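Local coordinates for 389aa long hypothetical nucleolar protein (Pyrococcus horikoshii, PDB 5ZVE), which methylates the C5 position of cytosine 72 in several tRNAs, using S-adenosyl-L-methionine as the methyl donor, at residues 214-219 against 223-228; 210-215 against 248-253; 187-192 against 317-322; 203-208 against 273-278. One frame throughout, in Å; residues are numbered along the deposited sequence.

Interaction 1 of 4, residues 214-219 against 223-228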
loop_
_atom_site.group_PDB
_atom_site.type_symbol
_atom_site.label_atom_id
_atom_site.label_comp_id
_atom_site.label_asym_id
_atom_site.label_seq_id
_atom_site.Cartn_x
_atom_site.Cartn_y
_atom_site.Cartn_z
ATOM N N HIS A 214 -8.593 9.230 6.032
ATOM C CA HIS A 214 -7.576 10.130 6.561
ATOM C C HIS A 214 -8.001 11.589 6.373
ATOM O O HIS A 214 -7.865 12.406 7.284
ATOM C CB HIS A 214 -6.225 9.862 5.890
ATOM C CG HIS A 214 -5.074 10.574 6.528
ATOM N ND1 HIS A 214 -3.794 10.516 6.026
ATOM C CD2 HIS A 214 -5.009 11.358 7.633
ATOM C CE1 HIS A 214 -2.988 11.236 6.788
ATOM N NE2 HIS A 214 -3.702 11.755 7.770
ATOM N N ILE A 215 -8.525 11.907 5.191
ATOM C CA ILE A 215 -9.077 13.233 4.923
ATOM C C ILE A 215 -10.195 13.553 5.909
ATOM O O ILE A 215 -10.296 14.670 6.426
ATOM C CB ILE A 215 -9.625 13.351 3.485
ATOM C CG1 ILE A 215 -8.527 13.064 2.464
ATOM C CG2 ILE A 215 -10.203 14.735 3.244
ATOM C CD1 ILE A 215 -7.521 14.177 2.312
ATOM N N ALA A 216 -11.026 12.552 6.174
ATOM C CA ALA A 216 -12.159 12.704 7.078
ATOM C C ALA A 216 -11.725 13.089 8.493
ATOM O O ALA A 216 -12.365 13.922 9.131
ATOM C CB ALA A 216 -12.978 11.424 7.106
ATOM N N GLN A 217 -10.639 12.498 8.982
ATOM C CA GLN A 217 -10.171 12.827 10.329
ATOM C C GLN A 217 -9.429 14.166 10.346
ATOM O O GLN A 217 -9.457 14.877 11.348
ATOM C CB GLN A 217 -9.291 11.707 10.901
ATOM C CG GLN A 217 -7.870 11.638 10.376
ATOM C CD GLN A 217 -7.105 10.452 10.953
ATOM O OE1 GLN A 217 -7.562 9.310 10.881
ATOM N NE2 GLN A 217 -5.943 10.723 11.545
ATOM N N LEU A 218 -8.775 14.516 9.242
ATOM C CA LEU A 218 -8.168 15.841 9.121
ATOM C C LEU A 218 -9.240 16.928 9.108
ATOM O O LEU A 218 -9.010 18.048 9.570
ATOM C CB LEU A 218 -7.311 15.949 7.858
ATOM C CG LEU A 218 -6.057 15.077 7.773
ATOM C CD1 LEU A 218 -5.537 15.064 6.340
ATOM C CD2 LEU A 218 -4.984 15.568 8.748
ATOM N N LEU A 219 -10.407 16.592 8.565
ATOM C CA LEU A 219 -11.549 17.502 8.556
ATOM C C LEU A 219 -12.298 17.455 9.882
ATOM O O LEU A 219 -13.191 18.266 10.129
ATOM C CB LEU A 219 -12.502 17.162 7.407
ATOM C CG LEU A 219 -12.006 17.413 5.981
ATOM C CD1 LEU A 219 -13.156 17.294 4.999
ATOM C CD2 LEU A 219 -11.345 18.770 5.872
ATOM N N GLY A 223 -17.628 18.947 7.010
ATOM C CA GLY A 223 -17.681 19.033 5.562
ATOM C C GLY A 223 -18.230 17.782 4.901
ATOM O O GLY A 223 -19.002 17.030 5.497
ATOM N N GLU A 224 -17.844 17.568 3.649
ATOM C CA GLU A 224 -18.251 16.371 2.925
ATOM C C GLU A 224 -17.142 15.922 1.983
ATOM O O GLU A 224 -16.456 16.745 1.372
ATOM C CB GLU A 224 -19.551 16.620 2.145
ATOM C CG GLU A 224 -19.929 15.507 1.166
ATOM C CD GLU A 224 -21.200 15.804 0.385
ATOM O OE1 GLU A 224 -22.279 15.319 0.790
ATOM O OE2 GLU A 224 -21.119 16.510 -0.644
ATOM N N ILE A 225 -16.959 14.609 1.891
ATOM C CA ILE A 225 -16.008 14.027 0.958
ATOM C C ILE A 225 -16.747 13.119 -0.008
ATOM O O ILE A 225 -17.480 12.218 0.404
ATOM C CB ILE A 225 -14.917 13.218 1.674
ATOM C CG1 ILE A 225 -14.254 14.054 2.769
ATOM C CG2 ILE A 225 -13.890 12.712 0.669
ATOM C CD1 ILE A 225 -13.375 13.233 3.703
ATOM N N ILE A 226 -16.563 13.364 -1.297
ATOM C CA ILE A 226 -17.134 12.496 -2.310
ATOM C C ILE A 226 -16.114 11.449 -2.705
ATOM O O ILE A 226 -15.029 11.781 -3.180
ATOM C CB ILE A 226 -17.574 13.285 -3.544
ATOM C CG1 ILE A 226 -18.658 14.287 -3.155
ATOM C CG2 ILE A 226 -18.071 12.337 -4.623
ATOM C CD1 ILE A 226 -18.913 15.325 -4.192
ATOM N N ALA A 227 -16.465 10.183 -2.508
ATOM C CA ALA A 227 -15.532 9.092 -2.750
ATOM C C ALA A 227 -16.023 8.175 -3.858
ATOM O O ALA A 227 -17.097 7.585 -3.765
ATOM C CB ALA A 227 -15.306 8.303 -1.477
ATOM N N ILE A 228 -15.218 8.060 -4.907
ATOM C CA ILE A 228 -15.607 7.315 -6.096
ATOM C C ILE A 228 -14.807 6.030 -6.241
ATOM O O ILE A 228 -13.602 6.021 -6.014
ATOM C CB ILE A 228 -15.403 8.171 -7.363
ATOM C CG1 ILE A 228 -16.194 9.474 -7.259
ATOM C CG2 ILE A 228 -15.771 7.394 -8.614
ATOM C CD1 ILE A 228 -15.906 10.439 -8.368
#
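Ile225 lies against Ile215, Ala216 and Leu219, pushing its side chain from the strand against residues 215-219. From CB the side chain forks. The longer branch turns away from the carbonyl carbon (chi1 -52°) and then runs on extended (chi2 168°), which carries its end to the helix backbone. CG1 touches two methyl groups of the helix segment. Leu219 CD1 is 4.1 Å from Ile225 CG1, and Ile215 CG2 is equally near to it. One bond further, CD1 makes the closest contacts. Ile225 CD1 stands 3.5 Å from Ile215 CG2 and 3.5 Å from the backbone nitrogen Ala216 N. The methyl Ala216 CB lies 3.9 Å from the same CD1. This joins two parts of a beta-alpha-beta unit of the Rossmann-like methyltransferase domain: strand 201-203, helix 210-218, strand 225-229. The helix packs on the sheet, and a short turn reverses the chain into the next strand. Gly223 lies in that return with a positive phi of 69°, and its CA is 7.0 Å from Leu219 CA. Ile215 divides its own two branches. CG2 faces Ile225, while the CG1 branch leads away, its CD1 to Ala190; the side chain also touches Leu193 of the same helix, 184-193. Ile225 also touches Ile201 and Val250, on the two strands that flank its own, and Leu219 reaches Ile201 as well.

Interaction 2 of 4, residues 210-215 against 248-253. With SAH (S-adenosyl-L-homocysteine), chain C.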
loop_
_atom_site.group_PDB
_atom_site.type_symbol
_atom_site.label_atom_id
_atom_site.label_comp_id
_atom_site.label_asym_id
_atom_site.label_seq_id
_atom_site.Cartn_x
_atom_site.Cartn_y
_atom_site.Cartn_z
ATOM N N GLY A 210 -8.479 4.196 2.465
ATOM C CA GLY A 210 -7.340 4.596 3.270
ATOM C C GLY A 210 -7.143 6.099 3.299
ATOM O O GLY A 210 -7.127 6.716 4.360
ATOM N N LYS A 211 -7.007 6.700 2.125
ATOM C CA LYS A 211 -6.765 8.132 2.050
ATOM C C LYS A 211 -8.048 8.917 2.271
ATOM O O LYS A 211 -8.010 10.046 2.755
ATOM C CB LYS A 211 -6.121 8.505 0.713
ATOM C CG LYS A 211 -4.719 7.933 0.534
ATOM C CD LYS A 211 -4.196 8.148 -0.875
ATOM C CE LYS A 211 -2.798 7.582 -1.022
ATOM N NZ LYS A 211 -2.799 6.094 -0.957
ATOM N N THR A 212 -9.184 8.330 1.917
ATOM C CA THR A 212 -10.452 9.019 2.129
ATOM C C THR A 212 -10.726 9.251 3.615
ATOM O O THR A 212 -11.082 10.356 4.028
ATOM C CB THR A 212 -11.626 8.246 1.523
ATOM O OG1 THR A 212 -11.383 8.029 0.128
ATOM C CG2 THR A 212 -12.917 9.030 1.691
ATOM N N THR A 213 -10.543 8.208 4.417
ATOM C CA THR A 213 -10.831 8.294 5.843
ATOM C C THR A 213 -9.807 9.170 6.565
ATOM O O THR A 213 -10.117 9.787 7.582
ATOM C CB THR A 213 -10.887 6.893 6.491
ATOM O OG1 THR A 213 -9.708 6.147 6.159
ATOM C CG2 THR A 213 -12.110 6.136 5.990
ATOM N N HIS A 214 -8.593 9.230 6.032
ATOM C CA HIS A 214 -7.576 10.130 6.561
ATOM C C HIS A 214 -8.001 11.589 6.373
ATOM O O HIS A 214 -7.865 12.406 7.284
ATOM C CB HIS A 214 -6.225 9.862 5.890
ATOM C CG HIS A 214 -5.074 10.574 6.528
ATOM N ND1 HIS A 214 -3.794 10.516 6.026
ATOM C CD2 HIS A 214 -5.009 11.358 7.633
ATOM C CE1 HIS A 214 -2.988 11.236 6.788
ATOM N NE2 HIS A 214 -3.702 11.755 7.770
ATOM N N ILE A 215 -8.525 11.907 5.191
ATOM C CA ILE A 215 -9.077 13.233 4.923
ATOM C C ILE A 215 -10.195 13.553 5.909
ATOM O O ILE A 215 -10.296 14.670 6.426
ATOM C CB ILE A 215 -9.625 13.351 3.485
ATOM C CG1 ILE A 215 -8.527 13.064 2.464
ATOM C CG2 ILE A 215 -10.203 14.735 3.244
ATOM C CD1 ILE A 215 -7.521 14.177 2.312
ATOM N N LYS A 248 -18.108 9.929 9.402
ATOM C CA LYS A 248 -19.457 10.387 9.084
ATOM C C LYS A 248 -19.397 11.434 7.983
ATOM O O LYS A 248 -20.349 12.173 7.746
ATOM C CB LYS A 248 -20.127 10.969 10.328
ATOM C CG LYS A 248 -20.180 10.007 11.501
ATOM C CD LYS A 248 -20.818 10.652 12.717
ATOM C CE LYS A 248 -20.920 9.676 13.875
ATOM N NZ LYS A 248 -21.700 10.256 15.003
ATOM N N ASN A 249 -18.255 11.466 7.310
ATOM C CA ASN A 249 -17.867 12.596 6.489
ATOM C C ASN A 249 -17.964 12.321 4.988
ATOM O O ASN A 249 -17.772 13.215 4.164
ATOM C CB ASN A 249 -16.445 13.002 6.892
ATOM C CG ASN A 249 -16.084 14.382 6.433
ATOM O OD1 ASN A 249 -16.960 15.206 6.175
ATOM N ND2 ASN A 249 -14.791 14.676 6.402
ATOM N N VAL A 250 -18.270 11.078 4.640
ATOM C CA VAL A 250 -18.028 10.591 3.290
ATOM C C VAL A 250 -19.295 10.162 2.557
ATOM O O VAL A 250 -20.145 9.465 3.115
ATOM C CB VAL A 250 -17.043 9.404 3.312
ATOM C CG1 VAL A 250 -16.805 8.877 1.919
ATOM C CG2 VAL A 250 -15.727 9.838 3.931
ATOM N N LYS A 251 -19.413 10.600 1.306
ATOM C CA LYS A 251 -20.472 10.144 0.414
ATOM C C LYS A 251 -19.902 9.232 -0.668
ATOM O O LYS A 251 -19.084 9.659 -1.487
ATOM C CB LYS A 251 -21.198 11.331 -0.222
ATOM C CG LYS A 251 -22.213 10.939 -1.288
ATOM C CD LYS A 251 -23.332 10.081 -0.712
ATOM C CE LYS A 251 -24.543 10.038 -1.636
ATOM N NZ LYS A 251 -24.163 9.761 -3.046
ATOM N N LEU A 252 -20.332 7.976 -0.657
ATOM C CA LEU A 252 -19.875 6.997 -1.637
ATOM C C LEU A 252 -20.700 7.036 -2.913
ATOM O O LEU A 252 -21.928 7.027 -2.873
ATOM C CB LEU A 252 -19.921 5.585 -1.051
ATOM C CG LEU A 252 -18.648 4.997 -0.442
ATOM C CD1 LEU A 252 -18.017 5.968 0.506
ATOM C CD2 LEU A 252 -18.977 3.714 0.288
ATOM N N VAL A 253 -20.014 7.079 -4.048
ATOM C CA VAL A 253 -20.675 6.945 -5.337
ATOM C C VAL A 253 -19.915 5.923 -6.186
ATOM O O VAL A 253 -18.693 5.998 -6.342
ATOM C CB VAL A 253 -20.806 8.309 -6.069
ATOM C CG1 VAL A 253 -21.728 9.242 -5.303
ATOM C CG2 VAL A 253 -19.458 8.956 -6.279
HETATM N N SAH C . -6.951 5.356 -2.714
HETATM C CA SAH C . -7.273 4.053 -2.142
HETATM C CB SAH C . -6.696 2.917 -2.986
HETATM C CG SAH C . -6.755 3.108 -4.504
HETATM S SD SAH C . -6.434 1.547 -5.361
HETATM C C SAH C . -6.846 3.922 -0.678
HETATM O O SAH C . -6.080 4.732 -0.156
HETATM O OXT SAH C . -7.261 3.001 0.025
HETATM C "C5'" SAH C . -7.121 2.131 -6.937
HETATM C "C4'" SAH C . -8.639 2.004 -7.046
HETATM O "O4'" SAH C . -9.074 2.505 -8.294
HETATM C "C3'" SAH C . -9.164 0.576 -6.962
HETATM O "O3'" SAH C . -9.964 0.448 -5.810
HETATM C "C2'" SAH C . -10.046 0.390 -8.182
HETATM O "O2'" SAH C . -11.289 -0.150 -7.808
HETATM C "C1'" SAH C . -10.240 1.807 -8.682
HETATM N N9 SAH C . -10.480 1.909 -10.137
HETATM C C8 SAH C . -9.853 1.243 -11.160
HETATM N N7 SAH C . -10.388 1.654 -12.335
HETATM C C5 SAH C . -11.347 2.571 -12.077
HETATM C C6 SAH C . -12.199 3.305 -12.896
HETATM N N6 SAH C . -12.161 3.167 -14.219
HETATM N N1 SAH C . -13.090 4.187 -12.324
HETATM C C2 SAH C . -13.136 4.338 -10.951
HETATM N N3 SAH C . -12.291 3.606 -10.145
HETATM C C4 SAH C . -11.411 2.738 -10.701
#
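Thr212 and Val250 touch through methyl groups alone, and the flat group near this contact, at the start of the helix, is the carboxylate of SAH. Two backbone nitrogens approach it from one side of its plane, tilted well out of that plane. Gly210 N donates to SAH OXT at 3.0 Å, and Lys211 N donates to SAH O at 3.2 Å. Each oxygen thus receives its own N-H, with both bonds somewhat bent (147° for Gly210). At the outer edge, past SAH O, runs the Lys211 side chain, whose CG is 3.5 Å from that oxygen. Its end curls round to the other side of the carboxylate plane, where NZ forms a salt bridge with Asp273 and a hydrogen bond with Ser186. Gly210 has no side chain, which lets the carboxylate come close. The N-terminal end of helix 210-218 would probably stabilise the negative charge, and Lys211 may add to this. Gly210 and Lys211 belong to the S-adenosyl-L-methionine binding site.

On the strand side, Thr212 CG2 rests on the fork of Val250, 3.7 Å from Val250 CG2 and 3.9 Å from Val250 CG1. OG1 lies beside the backbone N (chi1 -57°), turned to its hydrogen-bond partner Asp203, which leaves CG2 anti to that nitrogen and facing the strand. Thr212 also touches Met238 of helix 232-245. Val250 leans on Ala227 of strand 225-229. Strand 250-254 pairs with 225-229, and helix 210-218 touches both.

Interaction 3 of 4, residues 187-192 against 317-322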
loop_
_atom_site.group_PDB
_atom_site.type_symbol
_atom_site.label_atom_id
_atom_site.label_comp_id
_atom_site.label_asym_id
_atom_site.label_seq_id
_atom_site.Cartn_x
_atom_site.Cartn_y
_atom_site.Cartn_z
ATOM N N MET A 187 0.092 8.403 3.809
ATOM C CA MET A 187 -0.333 9.374 4.807
ATOM C C MET A 187 0.106 10.794 4.451
ATOM O O MET A 187 -0.650 11.748 4.618
ATOM C CB MET A 187 0.210 8.988 6.174
ATOM C CG MET A 187 -0.495 7.813 6.807
ATOM S SD MET A 187 -0.046 7.671 8.545
ATOM C CE MET A 187 1.476 6.733 8.432
ATOM N N VAL A 188 1.336 10.927 3.967
ATOM C CA VAL A 188 1.840 12.211 3.492
ATOM C C VAL A 188 0.936 12.768 2.392
ATOM O O VAL A 188 0.672 13.972 2.338
ATOM C CB VAL A 188 3.290 12.086 2.967
ATOM C CG1 VAL A 188 3.772 13.405 2.408
ATOM C CG2 VAL A 188 4.221 11.618 4.080
ATOM N N THR A 189 0.452 11.882 1.526
ATOM C CA THR A 189 -0.415 12.272 0.415
ATOM C C THR A 189 -1.633 13.079 0.878
ATOM O O THR A 189 -1.883 14.173 0.373
ATOM C CB THR A 189 -0.903 11.035 -0.373
ATOM O OG1 THR A 189 0.219 10.357 -0.954
ATOM C CG2 THR A 189 -1.871 11.442 -1.474
ATOM N N ALA A 190 -2.377 12.550 1.845
ATOM C CA ALA A 190 -3.572 13.231 2.346
ATOM C C ALA A 190 -3.225 14.556 3.022
ATOM O O ALA A 190 -3.960 15.536 2.903
ATOM C CB ALA A 190 -4.331 12.332 3.307
ATOM N N ARG A 191 -2.107 14.579 3.736
ATOM C CA ARG A 191 -1.625 15.810 4.356
ATOM C C ARG A 191 -1.308 16.883 3.314
ATOM O O ARG A 191 -1.715 18.038 3.446
ATOM C CB ARG A 191 -0.386 15.522 5.203
ATOM C CG ARG A 191 -0.701 14.963 6.576
ATOM C CD ARG A 191 -0.996 16.097 7.547
ATOM N NE ARG A 191 -1.183 15.610 8.909
ATOM C CZ ARG A 191 -1.373 16.399 9.958
ATOM N NH1 ARG A 191 -1.393 17.716 9.803
ATOM N NH2 ARG A 191 -1.539 15.872 11.161
ATOM N N VAL A 192 -0.580 16.482 2.279
ATOM C CA VAL A 192 -0.147 17.388 1.225
ATOM C C VAL A 192 -1.341 17.972 0.457
ATOM O O VAL A 192 -1.247 19.042 -0.139
ATOM C CB VAL A 192 0.833 16.648 0.272
ATOM C CG1 VAL A 192 1.058 17.404 -1.026
ATOM C CG2 VAL A 192 2.155 16.374 0.994
ATOM N N VAL A 317 -6.984 22.425 -6.639
ATOM C CA VAL A 317 -5.782 21.644 -6.385
ATOM C C VAL A 317 -6.003 20.164 -6.674
ATOM O O VAL A 317 -6.994 19.568 -6.241
ATOM C CB VAL A 317 -5.310 21.805 -4.933
ATOM C CG1 VAL A 317 -4.132 20.874 -4.642
ATOM C CG2 VAL A 317 -4.946 23.253 -4.658
ATOM N N LEU A 318 -5.074 19.575 -7.418
ATOM C CA LEU A 318 -5.081 18.137 -7.651
ATOM C C LEU A 318 -3.862 17.494 -7.012
ATOM O O LEU A 318 -2.734 17.954 -7.195
ATOM C CB LEU A 318 -5.115 17.829 -9.151
ATOM C CG LEU A 318 -4.850 16.374 -9.561
ATOM C CD1 LEU A 318 -6.001 15.468 -9.166
ATOM C CD2 LEU A 318 -4.578 16.276 -11.055
ATOM N N VAL A 319 -4.094 16.439 -6.242
ATOM C CA VAL A 319 -2.994 15.618 -5.769
ATOM C C VAL A 319 -3.054 14.272 -6.474
ATOM O O VAL A 319 -4.046 13.544 -6.379
ATOM C CB VAL A 319 -3.014 15.431 -4.235
ATOM C CG1 VAL A 319 -2.158 14.240 -3.839
ATOM C CG2 VAL A 319 -2.518 16.691 -3.545
ATOM N N TYR A 320 -1.984 13.967 -7.196
ATOM C CA TYR A 320 -1.845 12.717 -7.920
ATOM C C TYR A 320 -0.817 11.833 -7.231
ATOM O O TYR A 320 0.295 12.275 -6.946
ATOM C CB TYR A 320 -1.445 13.003 -9.368
ATOM C CG TYR A 320 -1.202 11.799 -10.248
ATOM C CD1 TYR A 320 -2.255 11.162 -10.899
ATOM C CD2 TYR A 320 0.088 11.333 -10.477
ATOM C CE1 TYR A 320 -2.032 10.074 -11.732
ATOM C CE2 TYR A 320 0.319 10.245 -11.304
ATOM C CZ TYR A 320 -0.745 9.621 -11.934
ATOM O OH TYR A 320 -0.518 8.537 -12.758
ATOM N N SER A 321 -1.191 10.593 -6.941
ATOM C CA SER A 321 -0.254 9.666 -6.322
ATOM C C SER A 321 -0.355 8.265 -6.913
ATOM O O SER A 321 -1.425 7.823 -7.332
ATOM C CB SER A 321 -0.467 9.614 -4.802
ATOM O OG SER A 321 -1.741 9.092 -4.462
ATOM N N THR A 322 0.777 7.573 -6.942
ATOM C CA THR A 322 0.814 6.164 -7.315
ATOM C C THR A 322 1.746 5.395 -6.390
ATOM O O THR A 322 2.619 5.983 -5.749
ATOM C CB THR A 322 1.295 5.953 -8.770
ATOM O OG1 THR A 322 2.712 6.160 -8.833
ATOM C CG2 THR A 322 0.599 6.907 -9.740
#
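Helix 187-192 and strand 317-322 run almost exactly antiparallel, at 172°, and their axes come within 9.2 Å. The nearest backbones are at Thr189 and Ser321, with the two CA atoms 7.2 Å apart. Thr189 fills the gap. A chi1 of -63° keeps its OG1 near the backbone N and sends CG2 to the far side, where it meets both strand residues that face the helix: Val319 CG1 lies 3.7 Å from Thr189 CG2, and Ser321 OG lies 3.8 Å from it. One turn on, Val192 CG1 makes a looser contact of 4.4 Å with Val319 CG2. This is how helix 184-193 packs on the sheet of the Rossmann-like domain, next to helix 210-218. Thr189 also touches Leu271, Phe374 and Ile376 on the two strands beside 316-322.

The two hydroxyls here do not bond to each other. Thr189 OG1 is hydrogen-bonded to Pro185 O within its own helix, and Ser321 OG to Asp273 OD1. No hydrogen bond crosses the contact. The two segments meet by van der Waals packing, with Ser321 OG touching a methyl while bonded to Asp273. Ser321 serves as a second-shell residue, consistent with a part in positioning the cofactor-binding Asp273.

Interaction 4 of 4, residues 203-208 against 273-278. With SAH (S-adenosyl-L-homocysteine), chain C.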
loop_
_atom_site.group_PDB
_atom_site.type_symbol
_atom_site.label_atom_id
_atom_site.label_comp_id
_atom_site.label_asym_id
_atom_site.label_seq_id
_atom_site.Cartn_x
_atom_site.Cartn_y
_atom_site.Cartn_z
ATOM N N ASP A 203 -12.392 12.232 -3.964
ATOM C CA ASP A 203 -11.461 11.113 -4.075
ATOM C C ASP A 203 -11.992 10.185 -5.168
ATOM O O ASP A 203 -12.976 9.482 -4.953
ATOM C CB ASP A 203 -11.333 10.391 -2.729
ATOM C CG ASP A 203 -10.136 9.462 -2.662
ATOM O OD1 ASP A 203 -9.535 9.157 -3.712
ATOM O OD2 ASP A 203 -9.788 9.048 -1.537
ATOM N N MET A 204 -11.358 10.183 -6.338
ATOM C CA MET A 204 -11.981 9.547 -7.500
ATOM C C MET A 204 -11.551 8.104 -7.713
ATOM O O MET A 204 -12.039 7.437 -8.620
ATOM C CB MET A 204 -11.697 10.340 -8.782
ATOM C CG MET A 204 -10.246 10.726 -9.011
ATOM S SD MET A 204 -10.069 11.658 -10.556
ATOM C CE MET A 204 -11.088 13.054 -10.191
ATOM N N ALA A 205 -10.650 7.620 -6.869
ATOM C CA ALA A 205 -10.326 6.203 -6.821
ATOM C C ALA A 205 -10.069 5.858 -5.367
ATOM O O ALA A 205 -8.921 5.705 -4.947
ATOM C CB ALA A 205 -9.121 5.885 -7.684
ATOM N N ALA A 206 -11.148 5.727 -4.603
ATOM C CA ALA A 206 -11.072 5.903 -3.158
ATOM C C ALA A 206 -11.006 4.613 -2.353
ATOM O O ALA A 206 -10.442 4.609 -1.263
ATOM C CB ALA A 206 -12.258 6.734 -2.690
ATOM N N ALA A 207 -11.557 3.522 -2.880
ATOM C CA ALA A 207 -11.650 2.282 -2.111
ATOM C C ALA A 207 -10.291 1.592 -1.999
ATOM O O ALA A 207 -9.498 1.642 -2.937
ATOM C CB ALA A 207 -12.674 1.348 -2.738
ATOM N N PRO A 208 -10.023 0.926 -0.855
ATOM C CA PRO A 208 -10.913 0.701 0.294
ATOM C C PRO A 208 -11.084 1.890 1.255
ATOM O O PRO A 208 -11.761 1.742 2.273
ATOM C CB PRO A 208 -10.239 -0.464 1.023
ATOM C CG PRO A 208 -8.798 -0.293 0.721
ATOM C CD PRO A 208 -8.737 0.223 -0.690
ATOM N N ASP A 273 -5.509 9.022 -6.325
ATOM C CA ASP A 273 -4.611 7.944 -5.946
ATOM C C ASP A 273 -4.851 6.828 -6.949
ATOM O O ASP A 273 -5.632 5.912 -6.710
ATOM C CB ASP A 273 -4.877 7.495 -4.510
ATOM C CG ASP A 273 -3.903 6.441 -4.035
ATOM O OD1 ASP A 273 -2.714 6.511 -4.413
ATOM O OD2 ASP A 273 -4.329 5.545 -3.276
ATOM N N ALA A 274 -4.150 6.908 -8.073
ATOM C CA ALA A 274 -4.583 6.237 -9.292
ATOM C C ALA A 274 -4.227 4.758 -9.324
ATOM O O ALA A 274 -3.196 4.350 -8.787
ATOM C CB ALA A 274 -3.987 6.944 -10.500
ATOM N N PRO A 275 -5.094 3.947 -9.953
ATOM C CA PRO A 275 -4.727 2.569 -10.287
ATOM C C PRO A 275 -3.423 2.570 -11.069
ATOM O O PRO A 275 -3.252 3.398 -11.961
ATOM C CB PRO A 275 -5.905 2.079 -11.139
ATOM C CG PRO A 275 -6.605 3.327 -11.591
ATOM C CD PRO A 275 -6.423 4.304 -10.474
ATOM N N CYS A 276 -2.506 1.677 -10.724
ATOM C CA CYS A 276 -1.175 1.714 -11.306
ATOM C C CYS A 276 -0.575 0.324 -11.342
ATOM O O CYS A 276 -1.156 -0.619 -10.811
ATOM C CB CYS A 276 -0.267 2.671 -10.524
ATOM S SG CYS A 276 0.075 2.184 -8.812
ATOM N N THR A 277 0.587 0.202 -11.974
ATOM C CA THR A 277 1.270 -1.083 -12.101
ATOM C C THR A 277 1.766 -1.616 -10.748
ATOM O O THR A 277 2.156 -2.782 -10.641
ATOM C CB THR A 277 2.453 -0.975 -13.087
ATOM O OG1 THR A 277 3.257 0.161 -12.751
ATOM C CG2 THR A 277 1.939 -0.800 -14.511
ATOM N N ALA A 278 1.745 -0.755 -9.730
ATOM C CA ALA A 278 2.098 -1.126 -8.356
ATOM C C ALA A 278 3.512 -1.687 -8.239
ATOM O O ALA A 278 3.773 -2.563 -7.416
ATOM C CB ALA A 278 1.090 -2.125 -7.800
HETATM N N SAH C . -6.951 5.356 -2.714
HETATM C CA SAH C . -7.273 4.053 -2.142
HETATM C CB SAH C . -6.696 2.917 -2.986
HETATM C CG SAH C . -6.755 3.108 -4.504
HETATM S SD SAH C . -6.434 1.547 -5.361
HETATM C C SAH C . -6.846 3.922 -0.678
HETATM O O SAH C . -6.080 4.732 -0.156
HETATM O OXT SAH C . -7.261 3.001 0.025
HETATM C "C5'" SAH C . -7.121 2.131 -6.937
HETATM C "C4'" SAH C . -8.639 2.004 -7.046
HETATM O "O4'" SAH C . -9.074 2.505 -8.294
HETATM C "C3'" SAH C . -9.164 0.576 -6.962
HETATM O "O3'" SAH C . -9.964 0.448 -5.810
HETATM C "C2'" SAH C . -10.046 0.390 -8.182
HETATM O "O2'" SAH C . -11.289 -0.150 -7.808
HETATM C "C1'" SAH C . -10.240 1.807 -8.682
HETATM N N9 SAH C . -10.480 1.909 -10.137
HETATM C C8 SAH C . -9.853 1.243 -11.160
HETATM N N7 SAH C . -10.388 1.654 -12.335
HETATM C C5 SAH C . -11.347 2.571 -12.077
HETATM C C6 SAH C . -12.199 3.305 -12.896
HETATM N N6 SAH C . -12.161 3.167 -14.219
HETATM N N1 SAH C . -13.090 4.187 -12.324
HETATM C C2 SAH C . -13.136 4.338 -10.951
HETATM N N3 SAH C . -12.291 3.606 -10.145
HETATM C C4 SAH C . -11.411 2.738 -10.701
#
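Ala205 and Asp273 are brought together by an extended backbone at Ala205 (phi -144°) and an outstretched aspartate. Ala205 CB faces the other loop. Asp273 holds CG trans to its backbone N (chi1 -176°), which swings the carboxylate to the amino group of SAH. Ala205 CB lies 3.6 Å from Asp273 O and 4.2 Å from Pro275 CD. The same methyl is 3.4 Å from the ribose oxygen SAH O4'. Two acceptors grip the cofactor's amino nitrogen, one from each loop. SAH N donates to Asp273 OD2 at 2.7 Å and to Ala205 O at 3.0 Å. The negative charge of Asp273 should suit an ammonium group. Pro275 extends the pocket toward the adenine, with its CG 3.9 Å from SAH C8. The peptide bond before Pro208 is cis, and Pro208 CD rests 3.2 Å from SAH OXT. Residues 203-208 hold the first part of the cofactor-binding loop of this Rossmann-like fold, and residues 273-278 begin with the Asp-Ala-Pro-Cys sequence of RNA cytosine-5 methyltransferases. Cys276 touches Cys323, the predicted nucleophile. Both loops leave the ends of adjacent parallel strands, 201-203 and 267-273. The first leads into helix 210-218 and touches helix 232-245 through Ala206 and Pro208. The second packs Pro275 on Tyr300 of helix 291-310.

All four contacts are buried in the methyltransferase domain. Interactions 1 and 2 share helix 210-218, including His214 and Ile215, and set it on neighbouring strands that pair directly through Ile225 with Asn249 and Lys251. Interaction 3 packs a second helix on another part of the same sheet, and its chain span encloses the other three. Interactions 1 and 2 meet mainly through apolar groups; interaction 3 adds a serine hydroxyl to its methyl contacts. Interaction 4 differs: it joins two loops at the strand ends, and the cofactor is bonded to both. Interactions 2 and 4 grip opposite charges of SAH, its carboxylate and its amino group. Asp273 ties interaction 4 to both 2 and 3.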